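Local coordinates for citrate synthase (Mycobacterium tuberculosis, PDB 4TVM), which catalyses the condensation of oxaloacetate with acetyl-CoA and water to give citrate and CoA, a step of the Krebs cycle, at residues A[104-107]-A[108-112]; A[192-196]-A[197-201]; A[213-216]-A[217-220]; A[378-381]-A[382-385]. One frame throughout, in Å; residues are numbered along the deposited sequence.

Contact 1 of 4, residues A[104-107]-A[108-112]; sequences AQFT and GRIQR
F106 and I110 lie one turn apart on helix 100-111 and make the main side-chain contact in its last turns. The backbone is alpha-helical, with four successive i to i+4 bonds. G108 N donates to A104 O, R109 N to Q105 O, I110 N to F106 O at 3.1 Å and Q111 N to T107 O at 3.1 Å. The T107 carbonyl bond is bent, with an N-H...O angle of 136°. R112 N continues the ladder by binding G108 O, although R112 itself is already past the helix.

The side chains divide between the faces of the helix. F106 points CG anti to its own N (chi1 176°), which carries the ring out from the helix, where I110 CD1 reaches back to it. This methyl lies over one ring face, 4.0 Å from the ring centroid, a CH-pi contact. It sits off centre, and the ring atom nearest to I110 CD1 is CE2 of F106 at 3.7 Å. Both residues are buried. Y90 meets the F106 ring edge-to-face, L168 of helix 159-182 also packs on F106, and A169 of the same helix meets I110. This face therefore joins helix 100-111 to helices 85-94 and 159-182.

R109 lies on a more exposed face, though its side chain also touches I165. Its chain bends at chi3 and turns the guanidinium back along the helix. Q105 O lies over one face of the R109 guanidinium, toward its rim, 3.9 Å from R109 NH1.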
loop_
_atom_site.group_PDB
_atom_site.type_symbol
_atom_site.label_atom_id
_atom_site.label_comp_id
_atom_site.label_asym_id
_atom_site.label_seq_id
_atom_site.Cartn_x
_atom_site.Cartn_y
_atom_site.Cartn_z
ATOM N N ALA A 104 25.259 -13.457 -15.938
ATOM C CA ALA A 104 25.567 -14.723 -15.297
ATOM C C ALA A 104 25.788 -14.528 -13.810
ATOM O O ALA A 104 25.383 -15.362 -12.993
ATOM C CB ALA A 104 26.811 -15.351 -15.929
ATOM N N GLN A 105 26.459 -13.434 -13.483
ATOM C CA GLN A 105 26.740 -13.082 -12.110
ATOM C C GLN A 105 25.453 -12.651 -11.405
ATOM O O GLN A 105 25.246 -12.964 -10.249
ATOM C CB GLN A 105 27.851 -12.021 -12.047
ATOM C CG GLN A 105 29.236 -12.662 -12.212
ATOM C CD GLN A 105 30.324 -11.716 -12.706
ATOM O OE1 GLN A 105 31.118 -12.071 -13.582
ATOM N NE2 GLN A 105 30.376 -10.509 -12.138
ATOM N N PHE A 106 24.573 -11.985 -12.132
ATOM C CA PHE A 106 23.256 -11.597 -11.618
ATOM C C PHE A 106 22.352 -12.818 -11.417
ATOM O O PHE A 106 21.604 -12.933 -10.443
ATOM C CB PHE A 106 22.641 -10.649 -12.643
ATOM C CG PHE A 106 21.253 -10.217 -12.336
ATOM C CD1 PHE A 106 21.014 -9.274 -11.348
ATOM C CD2 PHE A 106 20.180 -10.703 -13.072
ATOM C CE1 PHE A 106 19.726 -8.843 -11.075
ATOM C CE2 PHE A 106 18.892 -10.262 -12.808
ATOM C CZ PHE A 106 18.670 -9.330 -11.810
ATOM N N THR A 107 22.415 -13.705 -12.399
ATOM C CA THR A 107 21.708 -14.964 -12.419
ATOM C C THR A 107 22.237 -15.868 -11.355
ATOM O O THR A 107 21.482 -16.582 -10.716
ATOM C CB THR A 107 21.957 -15.618 -13.783
ATOM O OG1 THR A 107 21.666 -14.643 -14.787
ATOM C CG2 THR A 107 21.120 -16.866 -13.983
ATOM N N GLY A 108 23.553 -15.867 -11.194
ATOM C CA GLY A 108 24.191 -16.640 -10.124
ATOM C C GLY A 108 23.763 -16.152 -8.747
ATOM O O GLY A 108 23.425 -16.949 -7.892
ATOM N N ARG A 109 23.760 -14.833 -8.564
ATOM C CA ARG A 109 23.421 -14.190 -7.305
ATOM C C ARG A 109 21.997 -14.540 -6.868
ATOM O O ARG A 109 21.742 -14.830 -5.701
ATOM C CB ARG A 109 23.603 -12.673 -7.459
ATOM C CG ARG A 109 23.959 -11.929 -6.180
ATOM C CD ARG A 109 24.345 -10.477 -6.472
ATOM N NE ARG A 109 25.778 -10.338 -6.765
ATOM C CZ ARG A 109 26.319 -9.803 -7.863
ATOM N NH1 ARG A 109 25.569 -9.308 -8.856
ATOM N NH2 ARG A 109 27.645 -9.766 -7.973
ATOM N N ILE A 110 21.070 -14.547 -7.815
ATOM C CA ILE A 110 19.695 -14.924 -7.521
ATOM C C ILE A 110 19.612 -16.415 -7.217
ATOM O O ILE A 110 18.809 -16.830 -6.386
ATOM C CB ILE A 110 18.763 -14.607 -8.713
ATOM C CG1 ILE A 110 18.629 -13.104 -8.902
ATOM C CG2 ILE A 110 17.379 -15.215 -8.523
ATOM C CD1 ILE A 110 18.008 -12.728 -10.228
ATOM N N GLN A 111 20.410 -17.233 -7.894
ATOM C CA GLN A 111 20.227 -18.683 -7.784
ATOM C C GLN A 111 20.630 -19.151 -6.400
ATOM O O GLN A 111 20.135 -20.158 -5.906
ATOM C CB GLN A 111 21.023 -19.434 -8.867
ATOM C CG GLN A 111 20.346 -20.691 -9.387
ATOM C CD GLN A 111 18.946 -20.436 -9.942
ATOM O OE1 GLN A 111 17.977 -21.077 -9.537
ATOM N NE2 GLN A 111 18.837 -19.497 -10.870
ATOM N N ARG A 112 21.512 -18.399 -5.757
ATOM C CA ARG A 112 22.029 -18.804 -4.455
ATOM C C ARG A 112 21.228 -18.196 -3.282
ATOM O O ARG A 112 21.568 -18.450 -2.143
ATOM C CB ARG A 112 23.570 -18.559 -4.362
ATOM C CG ARG A 112 24.040 -17.108 -4.476
ATOM C CD ARG A 112 25.568 -16.962 -4.642
ATOM N NE ARG A 112 25.978 -15.540 -4.606
ATOM C CZ ARG A 112 26.003 -14.766 -3.508
ATOM N NH1 ARG A 112 25.661 -15.263 -2.333
ATOM N NH2 ARG A 112 26.375 -13.482 -3.576
#

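Contact 2 of 4, residues A[192-196]-A[197-201]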
loop_
_atom_site.group_PDB
_atom_site.type_symbol
_atom_site.label_atom_id
_atom_site.label_comp_id
_atom_site.label_asym_id
_atom_site.label_seq_id
_atom_site.Cartn_x
_atom_site.Cartn_y
_atom_site.Cartn_z
ATOM N N ASN A 192 19.532 -26.562 -7.597
ATOM C CA ASN A 192 20.544 -25.668 -8.205
ATOM C C ASN A 192 20.729 -25.868 -9.684
ATOM O O ASN A 192 21.334 -25.045 -10.345
ATOM C CB ASN A 192 21.926 -25.817 -7.549
ATOM C CG ASN A 192 22.160 -24.795 -6.452
ATOM O OD1 ASN A 192 21.660 -23.664 -6.510
ATOM N ND2 ASN A 192 22.919 -25.187 -5.447
ATOM N N SER A 193 20.194 -26.961 -10.202
ATOM C CA SER A 193 20.397 -27.314 -11.573
ATOM C C SER A 193 19.245 -26.826 -12.460
ATOM O O SER A 193 19.125 -27.269 -13.596
ATOM C CB SER A 193 20.550 -28.832 -11.678
ATOM O OG SER A 193 19.341 -29.466 -12.071
ATOM N N LEU A 194 18.409 -25.918 -11.964
ATOM C CA LEU A 194 17.341 -25.421 -12.774
ATOM C C LEU A 194 17.432 -23.938 -12.857
ATOM O O LEU A 194 18.090 -23.290 -12.067
ATOM C CB LEU A 194 15.995 -25.764 -12.180
ATOM C CG LEU A 194 15.698 -27.251 -12.050
ATOM C CD1 LEU A 194 14.266 -27.425 -11.580
ATOM C CD2 LEU A 194 15.950 -28.010 -13.350
ATOM N N THR A 195 16.720 -23.439 -13.847
ATOM C CA THR A 195 16.434 -22.054 -14.075
ATOM C C THR A 195 15.479 -21.618 -12.978
ATOM O O THR A 195 14.868 -22.457 -12.341
ATOM C CB THR A 195 15.821 -22.007 -15.489
ATOM O OG1 THR A 195 16.863 -21.790 -16.440
ATOM C CG2 THR A 195 14.823 -20.982 -15.670
ATOM N N LEU A 196 15.394 -20.318 -12.728
ATOM C CA LEU A 196 14.533 -19.802 -11.702
ATOM C C LEU A 196 13.103 -20.149 -12.042
ATOM O O LEU A 196 12.374 -20.637 -11.192
ATOM C CB LEU A 196 14.664 -18.287 -11.587
ATOM C CG LEU A 196 13.625 -17.593 -10.684
ATOM C CD1 LEU A 196 14.052 -17.583 -9.206
ATOM C CD2 LEU A 196 13.350 -16.156 -11.130
ATOM N N VAL A 197 12.713 -19.893 -13.287
ATOM C CA VAL A 197 11.352 -20.124 -13.755
ATOM C C VAL A 197 11.063 -21.612 -13.776
ATOM O O VAL A 197 9.963 -22.041 -13.422
ATOM C CB VAL A 197 11.130 -19.546 -15.174
ATOM C CG1 VAL A 197 9.768 -19.962 -15.740
ATOM C CG2 VAL A 197 11.237 -18.028 -15.166
ATOM N N GLU A 198 12.032 -22.410 -14.198
ATOM C CA GLU A 198 11.821 -23.857 -14.268
ATOM C C GLU A 198 11.779 -24.408 -12.848
ATOM O O GLU A 198 11.013 -25.309 -12.528
ATOM C CB GLU A 198 12.932 -24.532 -15.110
ATOM C CG GLU A 198 12.771 -26.034 -15.313
ATOM C CD GLU A 198 13.824 -26.631 -16.240
ATOM O OE1 GLU A 198 14.781 -25.898 -16.630
ATOM O OE2 GLU A 198 13.681 -27.840 -16.573
ATOM N N ASN A 199 12.605 -23.854 -11.988
ATOM C CA ASN A 199 12.624 -24.284 -10.621
ATOM C C ASN A 199 11.339 -23.833 -9.908
ATOM O O ASN A 199 10.850 -24.503 -8.997
ATOM C CB ASN A 199 13.823 -23.684 -9.935
ATOM C CG ASN A 199 13.870 -24.036 -8.503
ATOM O OD1 ASN A 199 14.012 -25.199 -8.170
ATOM N ND2 ASN A 199 13.720 -23.038 -7.629
ATOM N N PHE A 200 10.799 -22.685 -10.309
ATOM C CA PHE A 200 9.538 -22.240 -9.750
ATOM C C PHE A 200 8.452 -23.249 -10.060
ATOM O O PHE A 200 7.621 -23.555 -9.212
ATOM C CB PHE A 200 9.143 -20.855 -10.257
ATOM C CG PHE A 200 7.682 -20.552 -10.062
ATOM C CD1 PHE A 200 7.154 -20.388 -8.779
ATOM C CD2 PHE A 200 6.823 -20.457 -11.148
ATOM C CE1 PHE A 200 5.809 -20.138 -8.595
ATOM C CE2 PHE A 200 5.480 -20.197 -10.963
ATOM C CZ PHE A 200 4.965 -20.045 -9.688
ATOM N N LEU A 201 8.464 -23.770 -11.278
ATOM C CA LEU A 201 7.454 -24.734 -11.711
ATOM C C LEU A 201 7.532 -26.065 -10.973
ATOM O O LEU A 201 6.521 -26.729 -10.768
ATOM C CB LEU A 201 7.561 -24.962 -13.216
ATOM C CG LEU A 201 6.799 -23.981 -14.119
ATOM C CD1 LEU A 201 7.311 -24.044 -15.556
ATOM C CD2 LEU A 201 5.317 -24.321 -14.102
#
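At the N-terminus of helix 196-205 the backbone passes from extended L194 and T195 into helical angles at L196, with T195 as the N-cap. The T195 side chain makes no capping bond. F200 N donates to L196 O, 2.7 Å away, with an N-H...O angle of 142°. A bond from N199 N to T195 O is also modelled, but the oxygen is crowded and its position is less sure.

L194, just before the cap, folds back over the first turn. Its CB lies 3.8 Å from N199 CB, and its CD1 lies 3.7 Å from N199 CA. These two residues occupy the N' and N4 positions that a hydrophobic staple would use, but here the second partner is polar. OD1 of N199 stays near the leucine, 4.1 Å from L194 CD1, and accepts from D191 N. T195 adds a looser touch, its CB 3.9 Å from E198 CB.

V197 and F200 face the neighbouring helices, both packing on L222. E198 runs extended and crosses L194 at about a right angle. The methyl L194 CD2 comes to 3.8 Å from the carboxylate carbon E198 CD.

Contact 3 of 4, residues A[213-216]-A[217-220]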
loop_
_atom_site.group_PDB
_atom_site.type_symbol
_atom_site.label_atom_id
_atom_site.label_comp_id
_atom_site.label_asym_id
_atom_site.label_seq_id
_atom_site.Cartn_x
_atom_site.Cartn_y
_atom_site.Cartn_z
ATOM N N GLN A 213 10.209 -33.157 -14.192
ATOM C CA GLN A 213 10.756 -32.637 -15.441
ATOM C C GLN A 213 9.844 -31.561 -15.905
ATOM O O GLN A 213 8.671 -31.817 -16.128
ATOM C CB GLN A 213 10.737 -33.683 -16.527
ATOM C CG GLN A 213 11.830 -34.713 -16.420
ATOM C CD GLN A 213 11.337 -36.080 -16.820
ATOM O OE1 GLN A 213 10.128 -36.339 -16.808
ATOM N NE2 GLN A 213 12.266 -36.971 -17.180
ATOM N N ALA A 214 10.374 -30.369 -16.098
ATOM C CA ALA A 214 9.563 -29.281 -16.603
ATOM C C ALA A 214 9.367 -29.461 -18.092
ATOM O O ALA A 214 10.313 -29.812 -18.773
ATOM C CB ALA A 214 10.257 -27.968 -16.332
ATOM N N ASP A 215 8.149 -29.244 -18.588
ATOM C CA ASP A 215 7.930 -29.244 -20.014
ATOM C C ASP A 215 8.513 -27.975 -20.613
ATOM O O ASP A 215 8.181 -26.869 -20.158
ATOM C CB ASP A 215 6.468 -29.346 -20.344
ATOM C CG ASP A 215 6.200 -29.216 -21.822
ATOM O OD1 ASP A 215 7.156 -29.071 -22.609
ATOM O OD2 ASP A 215 5.026 -29.274 -22.218
ATOM N N PRO A 216 9.380 -28.130 -21.644
ATOM C CA PRO A 216 10.045 -26.910 -22.104
ATOM C C PRO A 216 9.088 -25.934 -22.718
ATOM O O PRO A 216 9.272 -24.746 -22.593
ATOM C CB PRO A 216 11.010 -27.415 -23.189
ATOM C CG PRO A 216 11.212 -28.878 -22.892
ATOM C CD PRO A 216 9.847 -29.306 -22.425
ATOM N N GLU A 217 8.086 -26.436 -23.411
ATOM C CA GLU A 217 7.083 -25.561 -23.969
ATOM C C GLU A 217 6.380 -24.813 -22.856
ATOM O O GLU A 217 6.053 -23.645 -22.996
ATOM C CB GLU A 217 6.090 -26.344 -24.820
ATOM C CG GLU A 217 6.314 -26.069 -26.300
ATOM C CD GLU A 217 6.074 -27.266 -27.204
ATOM O OE1 GLU A 217 5.831 -28.386 -26.692
ATOM O OE2 GLU A 217 6.137 -27.068 -28.444
ATOM N N VAL A 218 6.195 -25.486 -21.737
ATOM C CA VAL A 218 5.602 -24.864 -20.560
ATOM C C VAL A 218 6.464 -23.788 -19.958
ATOM O O VAL A 218 5.972 -22.757 -19.554
ATOM C CB VAL A 218 5.383 -25.880 -19.456
ATOM C CG1 VAL A 218 4.661 -25.213 -18.285
ATOM C CG2 VAL A 218 4.536 -27.014 -19.974
ATOM N N VAL A 219 7.753 -24.055 -19.899
ATOM C CA VAL A 219 8.710 -23.138 -19.347
ATOM C C VAL A 219 8.787 -21.850 -20.111
ATOM O O VAL A 219 8.761 -20.763 -19.524
ATOM C CB VAL A 219 10.090 -23.781 -19.418
ATOM C CG1 VAL A 219 11.164 -22.880 -18.815
ATOM C CG2 VAL A 219 10.024 -25.148 -18.750
ATOM N N ARG A 220 8.920 -21.989 -21.428
ATOM C CA ARG A 220 9.078 -20.857 -22.321
ATOM C C ARG A 220 7.806 -20.073 -22.268
ATOM O O ARG A 220 7.833 -18.869 -22.320
ATOM C CB ARG A 220 9.361 -21.339 -23.732
ATOM C CG ARG A 220 9.074 -20.311 -24.823
ATOM C CD ARG A 220 10.136 -20.332 -25.913
ATOM N NE ARG A 220 9.840 -19.371 -26.989
ATOM C CZ ARG A 220 9.093 -19.634 -28.063
ATOM N NH1 ARG A 220 8.544 -20.835 -28.244
ATOM N NH2 ARG A 220 8.880 -18.687 -28.970
#
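E217 N approaches D215 OD1 from above the plane of the D215 carboxylate, 58° out of it and 2.9 Å away. This is the flat group that caps helix 216-229. The second flat group, the E217 carboxylate, is turned 74° from the first. Beside D215, the CG2 methyl of V218 packs against CB and the carboxylate, the two side chains meeting at about a right angle.

D215 is the N-cap. CG stands anti to the backbone N (chi1 175°), and this carries OD1 forward to the second residue of the helix. The bond is somewhat bent at the hydrogen. P216 fills the first helical position, where its lack of an amide hydrogen costs no helical bond. The carbonyl oxygen P216 O accepts from R220 N at 3.0 Å. A bond from V219 N to D215 O is also modelled, but that oxygen is crowded and its place is less certain.

A214 and V219 make the apolar part. CB of A214 lies 3.7 Å from CG2 of V219. The two residues hold the N' and N4 positions of a hydrophobic staple, though A214 offers only a methyl and the place of V219 CG2 is less sure. A214 also touches E198, and V218 touches L201, both on helix 196-205.

D215 OD1 and E217 OE1 are 4.3 Å apart, like charges that would tend to raise the pKa of both groups. The amide bond and the positive end of the helix dipole probably offset this at D215, stabilising its negative form.

Contact 4 of 4, residues A[378-381]-A[382-385]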
loop_
_atom_site.group_PDB
_atom_site.type_symbol
_atom_site.label_atom_id
_atom_site.label_comp_id
_atom_site.label_asym_id
_atom_site.label_seq_id
_atom_site.Cartn_x
_atom_site.Cartn_y
_atom_site.Cartn_z
ATOM N N PHE A 378 -2.432 -23.978 -13.534
ATOM C CA PHE A 378 -2.562 -23.052 -12.428
ATOM C C PHE A 378 -4.029 -22.882 -12.127
ATOM O O PHE A 378 -4.837 -22.662 -13.048
ATOM C CB PHE A 378 -1.905 -21.714 -12.744
ATOM C CG PHE A 378 -0.389 -21.777 -12.782
ATOM C CD1 PHE A 378 0.333 -21.969 -11.617
ATOM C CD2 PHE A 378 0.295 -21.666 -13.971
ATOM C CE1 PHE A 378 1.701 -22.051 -11.643
ATOM C CE2 PHE A 378 1.669 -21.739 -14.005
ATOM C CZ PHE A 378 2.375 -21.936 -12.835
ATOM N N PRO A 379 -4.396 -22.986 -10.836
ATOM C CA PRO A 379 -5.748 -22.773 -10.436
ATOM C C PRO A 379 -6.010 -21.276 -10.307
ATOM O O PRO A 379 -5.068 -20.493 -10.107
ATOM C CB PRO A 379 -5.806 -23.451 -9.083
ATOM C CG PRO A 379 -4.423 -23.319 -8.515
ATOM C CD PRO A 379 -3.496 -23.245 -9.684
ATOM N N THR A 380 -7.285 -20.885 -10.400
ATOM C CA THR A 380 -7.632 -19.504 -10.604
ATOM C C THR A 380 -7.082 -18.595 -9.503
ATOM O O THR A 380 -6.738 -17.445 -9.766
ATOM C CB THR A 380 -9.164 -19.347 -10.755
ATOM O OG1 THR A 380 -9.620 -20.151 -11.858
ATOM C CG2 THR A 380 -9.536 -17.894 -11.019
ATOM N N ARG A 381 -6.977 -19.112 -8.283
ATOM C CA ARG A 381 -6.487 -18.319 -7.155
ATOM C C ARG A 381 -4.969 -18.257 -7.092
ATOM O O ARG A 381 -4.412 -17.826 -6.091
ATOM C CB ARG A 381 -7.039 -18.854 -5.834
ATOM C CG ARG A 381 -8.374 -18.228 -5.435
ATOM C CD ARG A 381 -9.211 -19.166 -4.590
ATOM N NE ARG A 381 -10.612 -18.751 -4.521
ATOM C CZ ARG A 381 -11.638 -19.571 -4.290
ATOM N NH1 ARG A 381 -11.451 -20.879 -4.109
ATOM N NH2 ARG A 381 -12.872 -19.082 -4.249
ATOM N N MET A 382 -4.281 -18.673 -8.147
ATOM C CA MET A 382 -2.863 -18.377 -8.233
ATOM C C MET A 382 -2.655 -17.233 -9.179
ATOM O O MET A 382 -1.560 -16.728 -9.247
ATOM C CB MET A 382 -2.052 -19.588 -8.711
ATOM C CG MET A 382 -1.711 -20.588 -7.611
ATOM S SD MET A 382 -0.610 -19.918 -6.348
ATOM C CE MET A 382 1.004 -19.908 -7.150
ATOM N N PHE A 383 -3.678 -16.817 -9.926
ATOM C CA PHE A 383 -3.455 -15.852 -11.033
ATOM C C PHE A 383 -2.889 -14.528 -10.597
ATOM O O PHE A 383 -2.004 -13.949 -11.276
ATOM C CB PHE A 383 -4.748 -15.576 -11.782
ATOM C CG PHE A 383 -5.220 -16.724 -12.655
ATOM C CD1 PHE A 383 -4.651 -17.999 -12.589
ATOM C CD2 PHE A 383 -6.254 -16.530 -13.527
ATOM C CE1 PHE A 383 -5.133 -19.038 -13.374
ATOM C CE2 PHE A 383 -6.725 -17.563 -14.334
ATOM C CZ PHE A 383 -6.166 -18.816 -14.254
ATOM N N THR A 384 -3.403 -14.006 -9.482
ATOM C CA THR A 384 -2.920 -12.718 -9.019
ATOM C C THR A 384 -1.505 -12.842 -8.474
ATOM O O THR A 384 -0.738 -11.874 -8.545
ATOM C CB THR A 384 -3.822 -12.132 -7.956
ATOM O OG1 THR A 384 -5.163 -12.355 -8.351
ATOM C CG2 THR A 384 -3.575 -10.609 -7.803
ATOM N N VAL A 385 -1.183 -14.019 -7.917
ATOM C CA VAL A 385 0.147 -14.274 -7.418
ATOM C C VAL A 385 1.139 -14.312 -8.601
ATOM O O VAL A 385 2.253 -13.778 -8.526
ATOM C CB VAL A 385 0.229 -15.616 -6.667
ATOM C CG1 VAL A 385 1.685 -15.966 -6.380
ATOM C CG2 VAL A 385 -0.600 -15.587 -5.386
#
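M382 packs against P379 where the chain turns into helix 383-403. The two side chains lie side by side and point the same way, with CG of M382 3.8 Å from CD of P379. Behind them CB of M382 comes to 4.4 Å from CD1 of F378, a loose contact. F378 itself reaches F200 and F205, while Y179 touches both P379 and M382.

The F383 ring is the next layer. Its CG stands anti to its own carbonyl carbon (chi1 -72°), which folds the ring back over the loop. CA of T380 lies over one face, 3.9 Å from the centroid and close to the ring normal, a CH-pi contact. F378 O comes to the ring edge, near its plane, 3.7 Å from CE1 of F383.

Two backbone bonds between residues three apart close the turn. M382 N donates to P379 O at 2.8 Å, and F383 N to T380 O at 3.1 Å. Both are nearly straight at the hydrogen. R381 extends outward at the exposed edge.

The amides of M382 and F383 are thus paired within the turn, consistent with the burial of both residues at the start of helix 383-403.

In the fold
The contacts follow one another along the chain. Contact 2 is the junction. It touches contact 1 through I110 CG2 and L196 CD1, 4.1 Å apart, and contact 3 through L201 CD1 and V218 CG1, 4.0 Å apart. It also reaches contact 4, where F378 CZ lies 4.0 Å from F200 CE2. Contacts 3 and 4 do not touch; their nearest atoms are about 6 Å apart. Contacts 1, 2 and 3 lie away from the active site and the oxaloacetate pocket. Contact 4 comes closer: the F383 side chain is about 9 Å from that of D366, the probable catalytic aspartate, and about 11 Å from bound oxaloacetate.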